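Local coordinates for protein glycoside Hydrolase (Bacteroides uniformis, PDB 5TA0) that probably hydrolyses agarose-type galactans as a family 86 glycoside hydrolase of a gut bacterium, and is captured here as a variant bound to neoagarooctaose, at residues L574-L579 with L623-N628; V81-G86 with I137-F142; F447-L452 with C509-N514. All coordinates share one frame; numbering follows the deposited sequence.

Contact 1 (L574-L579 with L623-N628); sequences LLPELL and LKFPDN
Pro576 lies flat on Phe625: its CB stands 3.6 Å from the centroid of the Phe625 ring and 9° off the normal, a CH-pi contact over the middle of the face. Pro576 CG meets Phe625 CZ at 3.6 Å. Pro576 CG also touches Leu623 CD2, at 3.8 Å. A chi1 of -63° sets CG of Leu623 beside its backbone N, from where Leu623 CD2 reaches Leu578 CD1 as well, 3.7 Å away. Strands 577-580 and 619-624 run antiparallel here, in a four-stranded sheet of the C-terminal domain of the beta-porphyranase A type. Glu577 and Lys624 form a hydrogen-bonded pair, Glu577 N giving to Lys624 O (2.9 Å) and Lys624 N to Glu577 O (3.0 Å). Their side chains run side by side on the face of the sheet turned away from Leu623 and Leu578, and the nearest atoms of the charged ends, Lys624 NZ and Glu577 OE1, stay 4.8 Å apart. Phe625 also rests on Leu566 and Arg568 of strand 558-568; an alanine here would probably open a gap beside Pro576 and strip its CB of the aromatic face.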
loop_
_atom_site.group_PDB
_atom_site.type_symbol
_atom_site.label_atom_id
_atom_site.label_comp_id
_atom_site.label_asym_id
_atom_site.label_seq_id
_atom_site.Cartn_x
_atom_site.Cartn_y
_atom_site.Cartn_z
ATOM N N LEU A 574 13.810 3.759 23.893
ATOM C CA LEU A 574 13.904 4.027 22.445
ATOM C C LEU A 574 14.921 5.155 22.173
ATOM O O LEU A 574 14.888 5.807 21.124
ATOM C CB LEU A 574 12.520 4.363 21.886
ATOM C CG LEU A 574 11.447 3.283 22.096
ATOM C CD1 LEU A 574 10.142 3.760 21.476
ATOM C CD2 LEU A 574 11.848 1.913 21.542
ATOM N N LEU A 575 15.841 5.359 23.124
ATOM C CA LEU A 575 16.829 6.431 23.080
ATOM C C LEU A 575 18.219 5.851 23.339
ATOM O O LEU A 575 18.868 6.174 24.354
ATOM C CB LEU A 575 16.488 7.517 24.107
ATOM C CG LEU A 575 15.191 8.281 23.831
ATOM C CD1 LEU A 575 14.822 9.107 25.059
ATOM C CD2 LEU A 575 15.304 9.173 22.604
ATOM N N PRO A 576 18.706 4.994 22.425
ATOM C CA PRO A 576 20.060 4.510 22.566
ATOM C C PRO A 576 21.071 5.636 22.369
ATOM O O PRO A 576 20.752 6.680 21.787
ATOM C CB PRO A 576 20.190 3.504 21.424
ATOM C CG PRO A 576 19.222 3.964 20.401
ATOM C CD PRO A 576 18.073 4.522 21.173
ATOM N N GLU A 577 22.280 5.406 22.867
ATOM C CA GLU A 577 23.419 6.226 22.484
ATOM C C GLU A 577 23.779 5.863 21.057
ATOM O O GLU A 577 23.964 4.681 20.754
ATOM C CB GLU A 577 24.621 5.940 23.388
ATOM C CG GLU A 577 24.434 6.377 24.831
ATOM C CD GLU A 577 25.631 6.071 25.733
ATOM O OE1 GLU A 577 26.666 5.539 25.258
ATOM O OE2 GLU A 577 25.531 6.366 26.946
ATOM N N LEU A 578 23.897 6.878 20.205
ATOM C CA LEU A 578 24.172 6.686 18.784
ATOM C C LEU A 578 25.475 7.361 18.422
ATOM O O LEU A 578 25.629 8.572 18.669
ATOM C CB LEU A 578 23.021 7.254 17.954
ATOM C CG LEU A 578 23.205 7.332 16.432
ATOM C CD1 LEU A 578 23.431 5.976 15.810
ATOM C CD2 LEU A 578 21.995 8.009 15.793
ATOM N N LEU A 579 26.407 6.585 17.855
ATOM C CA LEU A 579 27.625 7.118 17.278
ATOM C C LEU A 579 27.653 6.798 15.797
ATOM O O LEU A 579 27.446 5.651 15.410
ATOM C CB LEU A 579 28.853 6.484 17.941
ATOM C CG LEU A 579 29.003 6.660 19.456
ATOM C CD1 LEU A 579 30.183 5.856 19.971
ATOM C CD2 LEU A 579 29.156 8.131 19.793
ATOM N N LEU A 623 25.037 1.590 18.167
ATOM C CA LEU A 623 23.934 1.801 19.099
ATOM C C LEU A 623 24.224 1.132 20.427
ATOM O O LEU A 623 24.690 0.010 20.459
ATOM C CB LEU A 623 22.637 1.220 18.548
ATOM C CG LEU A 623 22.103 1.843 17.265
ATOM C CD1 LEU A 623 20.964 0.991 16.741
ATOM C CD2 LEU A 623 21.623 3.252 17.514
ATOM N N LYS A 624 23.934 1.826 21.519
ATOM C CA LYS A 624 24.081 1.235 22.852
ATOM C C LYS A 624 22.888 1.599 23.699
ATOM O O LYS A 624 22.639 2.769 23.945
ATOM C CB LYS A 624 25.371 1.700 23.534
ATOM C CG LYS A 624 25.625 0.988 24.857
ATOM C CD LYS A 624 26.825 1.567 25.590
ATOM C CE LYS A 624 28.112 1.230 24.902
ATOM N NZ LYS A 624 29.252 1.559 25.798
ATOM N N PHE A 625 22.170 0.577 24.158
ATOM C CA PHE A 625 20.983 0.763 24.976
ATOM C C PHE A 625 21.329 0.545 26.448
ATOM O O PHE A 625 22.236 -0.236 26.743
ATOM C CB PHE A 625 19.904 -0.239 24.560
ATOM C CG PHE A 625 19.337 0.005 23.176
ATOM C CD1 PHE A 625 18.155 0.723 23.009
ATOM C CD2 PHE A 625 19.994 -0.475 22.052
ATOM C CE1 PHE A 625 17.624 0.936 21.729
ATOM C CE2 PHE A 625 19.474 -0.248 20.773
ATOM C CZ PHE A 625 18.304 0.462 20.625
ATOM N N PRO A 626 20.581 1.209 27.350
ATOM C CA PRO A 626 20.816 1.071 28.803
ATOM C C PRO A 626 20.152 -0.160 29.433
ATOM O O PRO A 626 20.397 -0.450 30.613
ATOM C CB PRO A 626 20.184 2.336 29.362
ATOM C CG PRO A 626 19.034 2.611 28.450
ATOM C CD PRO A 626 19.582 2.257 27.082
ATOM N N ASP A 627 19.342 -0.890 28.666
ATOM C CA ASP A 627 18.490 -1.955 29.197
ATOM C C ASP A 627 18.451 -3.164 28.262
ATOM O O ASP A 627 18.877 -3.075 27.098
ATOM C CB ASP A 627 17.090 -1.421 29.493
ATOM C CG ASP A 627 16.498 -0.591 28.344
ATOM O OD1 ASP A 627 17.133 -0.483 27.256
ATOM O OD2 ASP A 627 15.420 -0.022 28.550
ATOM N N ASN A 628 18.016 -4.304 28.794
ATOM C CA ASN A 628 17.999 -5.569 28.064
ATOM C C ASN A 628 16.676 -5.789 27.342
ATOM O O ASN A 628 15.626 -5.422 27.861
ATOM C CB ASN A 628 18.184 -6.755 29.026
ATOM C CG ASN A 628 19.564 -6.802 29.633
ATOM O OD1 ASN A 628 20.567 -6.761 28.928
ATOM N ND2 ASN A 628 19.624 -6.906 30.957
#

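Contact 2 (V81-G86 with I137-F142). With GAL (beta-D-galactopyranose), chain C; AAL (3,6-anhydro-alpha-L-galactopyranose), chain B.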
loop_
_atom_site.group_PDB
_atom_site.type_symbol
_atom_site.label_atom_id
_atom_site.label_comp_id
_atom_site.label_asym_id
_atom_site.label_seq_id
_atom_site.Cartn_x
_atom_site.Cartn_y
_atom_site.Cartn_z
ATOM N N VAL A 81 -8.217 1.587 -12.102
ATOM C CA VAL A 81 -8.557 0.253 -11.595
ATOM C C VAL A 81 -7.434 -0.688 -12.029
ATOM O O VAL A 81 -6.652 -0.325 -12.911
ATOM C CB VAL A 81 -9.941 -0.225 -12.072
ATOM C CG1 VAL A 81 -11.034 0.697 -11.554
ATOM C CG2 VAL A 81 -10.012 -0.319 -13.576
ATOM N N GLY A 82 -7.311 -1.887 -11.455
ATOM C CA GLY A 82 -8.155 -2.449 -10.389
ATOM C C GLY A 82 -7.670 -3.844 -10.038
ATOM O O GLY A 82 -6.528 -4.215 -10.324
ATOM N N ARG A 83 -8.535 -4.604 -9.395
ATOM C CA ARG A 83 -8.210 -5.952 -8.927
ATOM C C ARG A 83 -9.475 -6.761 -8.943
ATOM O O ARG A 83 -10.566 -6.214 -8.698
ATOM C CB ARG A 83 -7.616 -5.901 -7.508
ATOM C CG ARG A 83 -7.209 -7.236 -6.889
ATOM C CD ARG A 83 -6.282 -6.978 -5.720
ATOM N NE ARG A 83 -5.749 -8.164 -5.042
ATOM C CZ ARG A 83 -6.266 -8.748 -3.964
ATOM N NH1 ARG A 83 -5.597 -9.723 -3.363
ATOM N NH2 ARG A 83 -7.410 -8.353 -3.455
ATOM N N GLU A 84 -9.374 -8.055 -9.265
ATOM C CA GLU A 84 -10.563 -8.893 -9.349
ATOM C C GLU A 84 -10.214 -10.355 -9.128
ATOM O O GLU A 84 -9.316 -10.898 -9.754
ATOM C CB GLU A 84 -11.272 -8.719 -10.703
ATOM C CG GLU A 84 -12.795 -8.779 -10.660
ATOM C CD GLU A 84 -13.378 -10.164 -10.512
ATOM O OE1 GLU A 84 -14.359 -10.310 -9.746
ATOM O OE2 GLU A 84 -12.916 -11.106 -11.166
ATOM N N THR A 85 -10.976 -10.991 -8.246
ATOM C CA THR A 85 -10.795 -12.400 -7.889
ATOM C C THR A 85 -12.022 -13.260 -8.121
ATOM O O THR A 85 -11.951 -14.485 -8.080
ATOM C CB THR A 85 -10.384 -12.563 -6.423
ATOM O OG1 THR A 85 -11.520 -12.315 -5.589
ATOM C CG2 THR A 85 -9.237 -11.647 -6.045
ATOM N N GLY A 86 -13.176 -12.659 -8.344
ATOM C CA GLY A 86 -14.417 -13.412 -8.419
ATOM C C GLY A 86 -14.631 -14.184 -9.703
ATOM O O GLY A 86 -15.169 -15.295 -9.659
ATOM N N ILE A 137 -4.850 -6.227 -11.461
ATOM C CA ILE A 137 -4.256 -7.199 -10.550
ATOM C C ILE A 137 -5.195 -8.392 -10.474
ATOM O O ILE A 137 -6.324 -8.284 -10.023
ATOM C CB ILE A 137 -4.057 -6.622 -9.119
ATOM C CG1 ILE A 137 -3.300 -5.288 -9.166
ATOM C CG2 ILE A 137 -3.374 -7.646 -8.220
ATOM C CD1 ILE A 137 -3.301 -4.549 -7.846
ATOM N N LEU A 138 -4.709 -9.541 -10.931
ATOM C CA LEU A 138 -5.428 -10.806 -10.820
ATOM C C LEU A 138 -4.901 -11.577 -9.601
ATOM O O LEU A 138 -3.718 -11.552 -9.314
ATOM C CB LEU A 138 -5.230 -11.601 -12.118
ATOM C CG LEU A 138 -6.015 -12.911 -12.250
ATOM C CD1 LEU A 138 -7.527 -12.712 -12.121
ATOM C CD2 LEU A 138 -5.717 -13.590 -13.591
ATOM N N CYS A 139 -5.808 -12.236 -8.879
ATOM C CA CYS A 139 -5.441 -13.057 -7.733
ATOM C C CYS A 139 -6.477 -14.126 -7.527
ATOM O O CYS A 139 -7.664 -13.930 -7.865
ATOM C CB CYS A 139 -5.343 -12.168 -6.487
ATOM S SG CYS A 139 -4.706 -12.955 -4.986
ATOM N N ASN A 140 -6.058 -15.258 -6.964
ATOM C CA ASN A 140 -6.991 -16.295 -6.507
ATOM C C ASN A 140 -7.345 -16.077 -5.043
ATOM O O ASN A 140 -6.449 -15.914 -4.192
ATOM C CB ASN A 140 -6.354 -17.677 -6.632
ATOM C CG ASN A 140 -6.131 -18.077 -8.057
ATOM O OD1 ASN A 140 -7.074 -18.448 -8.758
ATOM N ND2 ASN A 140 -4.891 -17.928 -8.522
ATOM N N GLN A 141 -8.635 -16.167 -4.719
ATOM C CA GLN A 141 -9.021 -16.378 -3.316
ATOM C C GLN A 141 -8.466 -17.724 -2.836
ATOM O O GLN A 141 -8.119 -18.600 -3.630
ATOM C CB GLN A 141 -10.530 -16.339 -3.174
ATOM C CG GLN A 141 -11.116 -14.970 -3.425
ATOM C CD GLN A 141 -12.620 -14.965 -3.383
ATOM O OE1 GLN A 141 -13.250 -15.612 -2.507
ATOM N NE2 GLN A 141 -13.226 -14.283 -4.341
ATOM N N PHE A 142 -8.306 -17.840 -1.528
ATOM C CA PHE A 142 -7.656 -18.989 -0.941
ATOM C C PHE A 142 -8.256 -20.338 -1.369
ATOM O O PHE A 142 -7.512 -21.272 -1.699
ATOM C CB PHE A 142 -7.653 -18.895 0.584
ATOM C CG PHE A 142 -6.921 -20.036 1.236
ATOM C CD1 PHE A 142 -7.608 -21.145 1.749
ATOM C CD2 PHE A 142 -5.540 -20.057 1.261
ATOM C CE1 PHE A 142 -6.913 -22.208 2.297
ATOM C CE2 PHE A 142 -4.850 -21.120 1.801
ATOM C CZ PHE A 142 -5.542 -22.184 2.331
HETATM C C1 GAL C . -14.953 -11.154 -3.837
HETATM C C2 GAL C . -15.413 -11.291 -5.291
HETATM C C3 GAL C . -16.841 -11.838 -5.399
HETATM C C4 GAL C . -16.994 -13.080 -4.531
HETATM C C5 GAL C . -16.550 -12.760 -3.105
HETATM C C6 GAL C . -16.677 -13.946 -2.153
HETATM O O2 GAL C . -15.319 -9.999 -5.891
HETATM O O3 GAL C . -17.182 -12.088 -6.776
HETATM O O4 GAL C . -16.150 -14.131 -5.031
HETATM O O5 GAL C . -15.171 -12.354 -3.108
HETATM O O6 GAL C . -16.212 -13.585 -0.840
HETATM C C1 AAL B . -11.253 -9.862 -0.430
HETATM C C2 AAL B . -10.791 -10.984 -1.383
HETATM C C3 AAL B . -11.450 -10.879 -2.749
HETATM C C4 AAL B . -12.948 -10.769 -2.581
HETATM C C5 AAL B . -13.043 -9.379 -2.035
HETATM C C6 AAL B . -12.087 -8.638 -2.915
HETATM O O2 AAL B . -11.119 -12.273 -0.853
HETATM O O3 AAL B . -11.110 -9.607 -3.313
HETATM O O4 AAL B . -13.571 -10.810 -3.883
HETATM O O5 AAL B . -12.554 -9.328 -0.692
HETATM O O HOH W 1 -10.461 -16.421 -6.748
#
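A chi1 of 74° places Thr85 OG1 between its backbone N and carbonyl carbon, while Gln141, extended beyond CG (chi2 176°), crosses it at about a right angle. This brings Gln141 NE2 to Thr85 OG1, to which it donates at 2.9 Å, with the hydroxyl tilted out of the amide plane. Gln141 NE2 also gives a nearly straight bond (164°) to galactose GAL O4 at 3.0 Å. Lys89 donates to Gln141 OE1, so both ends of the amide are held and its rotation is fixed. A water joins the two backbones, donating to Thr85 O (2.8 Å) and accepting from Gln141 N (2.7 Å). Earlier in the two segments, where the Val81-Gly82 peptide bond is cis, Ile137 N bonds to Gly82 O at 2.9 Å, and Glu84 N bonds to Ile137 O at 3.2 Å. Arg83, extended from CG to NE, runs obliquely across Ile137, whose CG2 lies 3.9 Å from Arg83 CD and near the guanidinium plane, at its edge. The guanidinium is tied by a salt bridge to Glu199 and by hydrogen bonds to His52 and Asn202. Neighbouring parallel strands ending at a sugar-binding cleft are characteristic of the alpha/beta barrel of glycoside hydrolases.

Contact 3 (F447-L452 with C509-N514); sequences FIINNL and CVICYN
Ile449 and Ile511 meet through their delta methyls, CD1 to CD1 at 4.1 Å, on a face of the sheet shared with Phe447, Cys509 and Tyr513. Beside them, Ile449 CB packs on Cys509 SG at 3.8 Å. With CG anti to the backbone N (chi1 -172°), the Phe447 ring swings under Ile449, whose CD1 sits 3.9 Å above the ring plane and toward the rim. Tyr513 lies alongside Phe447: Phe447 CB is in the plane of the tyrosine ring, at its edge, 3.9 Å from CE2 of Tyr513. On the reverse face Ile448 CG1 touches Val510 CG2 at 4.0 Å, the two forming a non-hydrogen-bonded antiparallel pair. Hydrogen-bonded pairs flank it: Phe447 and Ile511 exchange two bonds, Ile511 N reaching Phe447 O at 2.8 Å, and Ile449 and Cys509 exchange two more, Ile449 N reaching Cys509 O at 2.9 Å. Farther out, Asn450 bonds to Thr508 and to Ser352 of helix 340-358. In the beta-sandwich domain the pair stands in mid-sheet, between strands 434-441 and 472-481, and Phe447 and Tyr513 pack on Leu29 of strand 25-30.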
loop_
_atom_site.group_PDB
_atom_site.type_symbol
_atom_site.label_atom_id
_atom_site.label_comp_id
_atom_site.label_asym_id
_atom_site.label_seq_id
_atom_site.Cartn_x
_atom_site.Cartn_y
_atom_site.Cartn_z
ATOM N N PHE A 447 0.172 20.926 -2.956
ATOM C CA PHE A 447 0.911 20.806 -1.712
ATOM C C PHE A 447 0.041 19.995 -0.751
ATOM O O PHE A 447 -1.056 20.443 -0.368
ATOM C CB PHE A 447 1.183 22.218 -1.187
ATOM C CG PHE A 447 2.099 22.317 0.005
ATOM C CD1 PHE A 447 2.971 21.316 0.410
ATOM C CD2 PHE A 447 2.121 23.533 0.706
ATOM C CE1 PHE A 447 3.813 21.501 1.498
ATOM C CE2 PHE A 447 2.983 23.724 1.759
ATOM C CZ PHE A 447 3.822 22.723 2.146
ATOM N N ILE A 448 0.484 18.775 -0.438
ATOM C CA ILE A 448 -0.338 17.844 0.361
ATOM C C ILE A 448 0.270 17.700 1.727
ATOM O O ILE A 448 1.467 17.472 1.860
ATOM C CB ILE A 448 -0.448 16.447 -0.298
ATOM C CG1 ILE A 448 -0.866 16.537 -1.768
ATOM C CG2 ILE A 448 -1.409 15.566 0.471
ATOM C CD1 ILE A 448 0.249 16.312 -2.759
ATOM N N ILE A 449 -0.561 17.840 2.770
ATOM C CA ILE A 449 -0.094 17.766 4.146
ATOM C C ILE A 449 -1.045 16.865 4.919
ATOM O O ILE A 449 -2.253 17.022 4.802
ATOM C CB ILE A 449 0.015 19.163 4.820
ATOM C CG1 ILE A 449 0.702 20.165 3.869
ATOM C CG2 ILE A 449 0.711 19.061 6.165
ATOM C CD1 ILE A 449 0.737 21.597 4.381
ATOM N N ASN A 450 -0.469 15.942 5.682
ATOM C CA ASN A 450 -1.243 14.943 6.435
ATOM C C ASN A 450 -0.790 14.907 7.887
ATOM O O ASN A 450 0.381 14.957 8.194
ATOM C CB ASN A 450 -1.048 13.575 5.771
ATOM C CG ASN A 450 -1.730 12.443 6.529
ATOM O OD1 ASN A 450 -1.102 11.712 7.280
ATOM N ND2 ASN A 450 -3.025 12.331 6.346
ATOM N N ASN A 451 -1.778 14.758 8.774
ATOM C CA ASN A 451 -1.549 14.754 10.210
ATOM C C ASN A 451 -1.674 13.339 10.769
ATOM O O ASN A 451 -2.728 12.742 10.656
ATOM C CB ASN A 451 -2.594 15.689 10.843
ATOM C CG ASN A 451 -2.353 15.948 12.317
ATOM O OD1 ASN A 451 -1.312 15.585 12.886
ATOM N ND2 ASN A 451 -3.359 16.595 12.952
ATOM N N LEU A 452 -0.606 12.845 11.380
ATOM C CA LEU A 452 -0.587 11.599 12.149
ATOM C C LEU A 452 -0.914 11.808 13.634
ATOM O O LEU A 452 -1.138 10.833 14.348
ATOM C CB LEU A 452 0.774 10.916 12.037
ATOM C CG LEU A 452 1.121 10.372 10.646
ATOM C CD1 LEU A 452 2.603 10.055 10.601
ATOM C CD2 LEU A 452 0.290 9.129 10.277
ATOM N N CYS A 509 -4.873 18.027 4.084
ATOM C CA CYS A 509 -5.213 19.085 3.165
ATOM C C CYS A 509 -4.428 18.946 1.862
ATOM O O CYS A 509 -3.293 18.452 1.857
ATOM C CB CYS A 509 -4.999 20.483 3.752
ATOM S SG CYS A 509 -3.313 20.875 4.283
ATOM N N VAL A 510 -5.072 19.358 0.778
ATOM C CA VAL A 510 -4.426 19.509 -0.532
ATOM C C VAL A 510 -4.612 20.982 -0.897
ATOM O O VAL A 510 -5.763 21.442 -1.070
ATOM C CB VAL A 510 -5.020 18.583 -1.614
ATOM C CG1 VAL A 510 -4.463 18.920 -3.002
ATOM C CG2 VAL A 510 -4.758 17.121 -1.266
ATOM N N ILE A 511 -3.490 21.691 -0.983
ATOM C CA ILE A 511 -3.488 23.133 -1.293
ATOM C C ILE A 511 -3.051 23.267 -2.734
ATOM O O ILE A 511 -1.992 22.769 -3.123
ATOM C CB ILE A 511 -2.547 23.884 -0.348
ATOM C CG1 ILE A 511 -2.939 23.655 1.121
ATOM C CG2 ILE A 511 -2.547 25.385 -0.674
ATOM C CD1 ILE A 511 -1.841 23.876 2.112
ATOM N N CYS A 512 -3.898 23.888 -3.546
ATOM C CA CYS A 512 -3.675 24.012 -4.974
ATOM C C CYS A 512 -3.304 25.464 -5.291
ATOM O O CYS A 512 -4.145 26.351 -5.176
ATOM C CB CYS A 512 -4.918 23.573 -5.757
ATOM S SG CYS A 512 -5.630 21.990 -5.221
ATOM N N TYR A 513 -2.050 25.688 -5.658
ATOM C CA TYR A 513 -1.587 27.033 -6.068
ATOM C C TYR A 513 -1.680 27.111 -7.571
ATOM O O TYR A 513 -1.207 26.210 -8.260
ATOM C CB TYR A 513 -0.160 27.282 -5.640
ATOM C CG TYR A 513 0.096 27.202 -4.148
ATOM C CD1 TYR A 513 0.078 28.331 -3.338
ATOM C CD2 TYR A 513 0.349 25.988 -3.531
ATOM C CE1 TYR A 513 0.321 28.266 -1.978
ATOM C CE2 TYR A 513 0.582 25.906 -2.170
ATOM C CZ TYR A 513 0.571 27.039 -1.389
ATOM O OH TYR A 513 0.802 26.925 -0.047
ATOM N N ASN A 514 -2.293 28.175 -8.104
ATOM C CA ASN A 514 -2.315 28.414 -9.528
ATOM C C ASN A 514 -1.510 29.681 -9.832
ATOM O O ASN A 514 -1.737 30.725 -9.222
ATOM C CB ASN A 514 -3.742 28.556 -10.029
ATOM C CG ASN A 514 -3.811 28.786 -11.523
ATOM O OD1 ASN A 514 -4.160 29.876 -11.965
ATOM N ND2 ASN A 514 -3.458 27.784 -12.304
#

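In the fold
The three contacts follow one another along the chain in the order 2, 3, 1, and each belongs to a different sheet. Contact 2 joins adjacent strands of the eight-stranded parallel barrel. Contact 3 is an antiparallel pair within the nine-stranded sheet of the beta-sandwich domain, its centre about 32 Å from that of contact 2. Contact 1, in the small four-stranded sheet of the C-terminal domain, lies about 45 Å between centres from contact 2 and about 36 Å from contact 3. None touches another; even contacts 1 and 3 keep their nearest atoms about 15 Å apart. Of the three, only contact 2 carries residues of the glycan pocket; the other two are packing within the beta domains.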